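Local coordinates for uncharacterized protein (Desulfovibrio piger ATCC 29098, PDB 4Z48), which is of unknown function but, as a DUF1329 protein related to the LolA and LolB lipoprotein-sorting proteins, may bind a lipid or lipoprotein in the envelope, at residues 109-114 with 158-163. Sequence-based numbering, arbitrary orientation.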
loop_
_atom_site.group_PDB
_atom_site.type_symbol
_atom_site.label_atom_id
_atom_site.label_comp_id
_atom_site.label_asym_id
_atom_site.label_seq_id
_atom_site.Cartn_x
_atom_site.Cartn_y
_atom_site.Cartn_z
ATOM N N SER A 109 2.223 15.598 -5.825
ATOM C CA SER A 109 0.868 15.366 -5.302
ATOM C C SER A 109 0.744 13.939 -4.690
ATOM O O SER A 109 -0.034 13.747 -3.765
ATOM C CB SER A 109 -0.191 15.580 -6.377
ATOM O OG SER A 109 -0.099 16.871 -6.959
ATOM N N LYS A 110 1.566 12.977 -5.160
ATOM C CA LYS A 110 1.650 11.606 -4.634
ATOM C C LYS A 110 2.011 11.588 -3.127
ATOM O O LYS A 110 1.741 10.593 -2.462
ATOM C CB LYS A 110 2.731 10.791 -5.396
ATOM C CG LYS A 110 2.493 10.590 -6.878
ATOM C CD LYS A 110 1.409 9.575 -7.218
ATOM C CE LYS A 110 1.598 9.206 -8.665
ATOM N NZ LYS A 110 0.534 8.308 -9.140
ATOM N N PHE A 111 2.647 12.659 -2.602
ATOM C CA PHE A 111 3.094 12.663 -1.208
ATOM C C PHE A 111 2.051 13.189 -0.256
ATOM O O PHE A 111 2.269 13.094 0.952
ATOM C CB PHE A 111 4.385 13.490 -1.009
ATOM C CG PHE A 111 5.479 13.332 -2.031
ATOM C CD1 PHE A 111 5.704 12.107 -2.659
ATOM C CD2 PHE A 111 6.327 14.388 -2.327
ATOM C CE1 PHE A 111 6.693 11.981 -3.634
ATOM C CE2 PHE A 111 7.358 14.244 -3.261
ATOM C CZ PHE A 111 7.526 13.050 -3.918
ATOM N N ALA A 112 0.955 13.771 -0.789
ATOM C CA ALA A 112 -0.161 14.323 -0.044
ATOM C C ALA A 112 -0.986 13.222 0.617
ATOM O O ALA A 112 -0.946 12.052 0.215
ATOM C CB ALA A 112 -1.047 15.175 -0.973
ATOM N N SER A 113 -1.711 13.606 1.665
ATOM C CA SER A 113 -2.584 12.733 2.418
ATOM C C SER A 113 -3.621 12.058 1.534
ATOM O O SER A 113 -4.192 12.702 0.650
ATOM C CB SER A 113 -3.299 13.529 3.503
ATOM O OG SER A 113 -4.105 12.634 4.251
ATOM N N PHE A 114 -3.893 10.776 1.802
ATOM C CA PHE A 114 -4.949 10.054 1.096
ATOM C C PHE A 114 -6.220 10.128 1.937
ATOM O O PHE A 114 -6.254 9.528 2.991
ATOM C CB PHE A 114 -4.532 8.593 0.817
ATOM C CG PHE A 114 -5.597 7.675 0.275
ATOM C CD1 PHE A 114 -5.979 7.734 -1.067
ATOM C CD2 PHE A 114 -6.236 6.751 1.108
ATOM C CE1 PHE A 114 -6.938 6.852 -1.573
ATOM C CE2 PHE A 114 -7.244 5.920 0.617
ATOM C CZ PHE A 114 -7.583 5.967 -0.720
ATOM N N GLY A 158 16.711 8.869 -8.003
ATOM C CA GLY A 158 15.769 9.360 -9.000
ATOM C C GLY A 158 14.323 8.984 -8.781
ATOM O O GLY A 158 13.452 9.502 -9.488
ATOM N N LYS A 159 14.040 8.076 -7.811
ATOM C CA LYS A 159 12.675 7.654 -7.523
ATOM C C LYS A 159 11.932 8.778 -6.767
ATOM O O LYS A 159 12.451 9.361 -5.807
ATOM C CB LYS A 159 12.637 6.318 -6.758
ATOM C CG LYS A 159 11.236 5.784 -6.485
ATOM C CD LYS A 159 11.278 4.594 -5.556
ATOM C CE LYS A 159 10.001 4.397 -4.765
ATOM N NZ LYS A 159 8.801 4.299 -5.641
ATOM N N GLU A 160 10.742 9.104 -7.284
ATOM C CA GLU A 160 9.806 10.115 -6.791
ATOM C C GLU A 160 9.093 9.552 -5.563
ATOM O O GLU A 160 8.153 8.752 -5.683
ATOM C CB GLU A 160 8.809 10.443 -7.922
ATOM C CG GLU A 160 7.961 11.684 -7.730
ATOM C CD GLU A 160 7.728 12.409 -9.041
ATOM O OE1 GLU A 160 6.943 11.900 -9.874
ATOM O OE2 GLU A 160 8.381 13.453 -9.262
ATOM N N THR A 161 9.577 9.927 -4.374
ATOM C CA THR A 161 9.006 9.416 -3.113
ATOM C C THR A 161 9.300 10.398 -1.996
ATOM O O THR A 161 10.277 11.136 -2.074
ATOM C CB THR A 161 9.580 7.987 -2.788
ATOM O OG1 THR A 161 9.110 7.547 -1.508
ATOM C CG2 THR A 161 11.105 7.933 -2.809
ATOM N N GLN A 162 8.477 10.409 -0.950
ATOM C CA GLN A 162 8.769 11.308 0.166
ATOM C C GLN A 162 9.754 10.629 1.148
ATOM O O GLN A 162 10.263 11.274 2.066
ATOM C CB GLN A 162 7.456 11.676 0.891
ATOM C CG GLN A 162 6.922 10.561 1.741
ATOM C CD GLN A 162 5.532 10.816 2.239
ATOM O OE1 GLN A 162 4.555 10.396 1.617
ATOM N NE2 GLN A 162 5.426 11.492 3.384
ATOM N N TYR A 163 9.983 9.320 0.977
ATOM C CA TYR A 163 10.779 8.586 1.943
ATOM C C TYR A 163 12.240 8.435 1.555
ATOM O O TYR A 163 12.571 8.305 0.378
ATOM C CB TYR A 163 10.182 7.198 2.196
ATOM C CG TYR A 163 8.697 7.220 2.473
ATOM C CD1 TYR A 163 8.188 7.843 3.611
ATOM C CD2 TYR A 163 7.793 6.641 1.584
ATOM C CE1 TYR A 163 6.820 7.822 3.898
ATOM C CE2 TYR A 163 6.413 6.650 1.841
ATOM C CZ TYR A 163 5.934 7.265 2.982
ATOM O OH TYR A 163 4.585 7.220 3.214
#
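Phe111 packs its ring against the backbone of Glu160, Thr161 and Gln162, joining two loops of the antiparallel LolA-like β-fold: the one between strands 101-104 and 133-143, which holds a short 3-10 turn, and the one leading from strand 146-155 into strand 163-171. Ser109 lies in the 3-10 turn, which begins earlier in the chain; Ala112 N bonds back to Ser109 O (3.1 Å), and the same carbonyl also takes a bond from the side chain of Asn121. Lys110 aims its ammonium away from the contact, at the carbonyl of Asp90. Phe111, the one residue of its segment to come within 4.5 Å of the other, has CG anti to its carbonyl carbon (chi1 -43°), which carries the ring across to the second loop and brings Phe111 CE1 3.5 Å from Thr161 C. Over one ring face lies Gln162: its backbone N is 3.6 Å from Phe111 CE1, and its CB makes a CH-pi contact, 4.2 Å from the centroid and 26° off the ring normal. Near the ring plane, at the edge, Glu160 C sits 3.9 Å from Phe111 CE1; the aliphatic CG of Glu160 approaches Phe111 CZ. No hydrogen bond crosses between the two segments. Glu122 instead serves both: its backbone pairs with Lys110, while its carboxylate accepts from Gln162 N and bonds Thr161 OG1. The CB of Thr161 points away from the first segment, while its backbone meets the ring. Just where strand 163-171 begins, Thr161 forms an ST turn, its OG1 accepting a nearly straight bond from Tyr163 N (3.2 Å, 169° at the hydrogen).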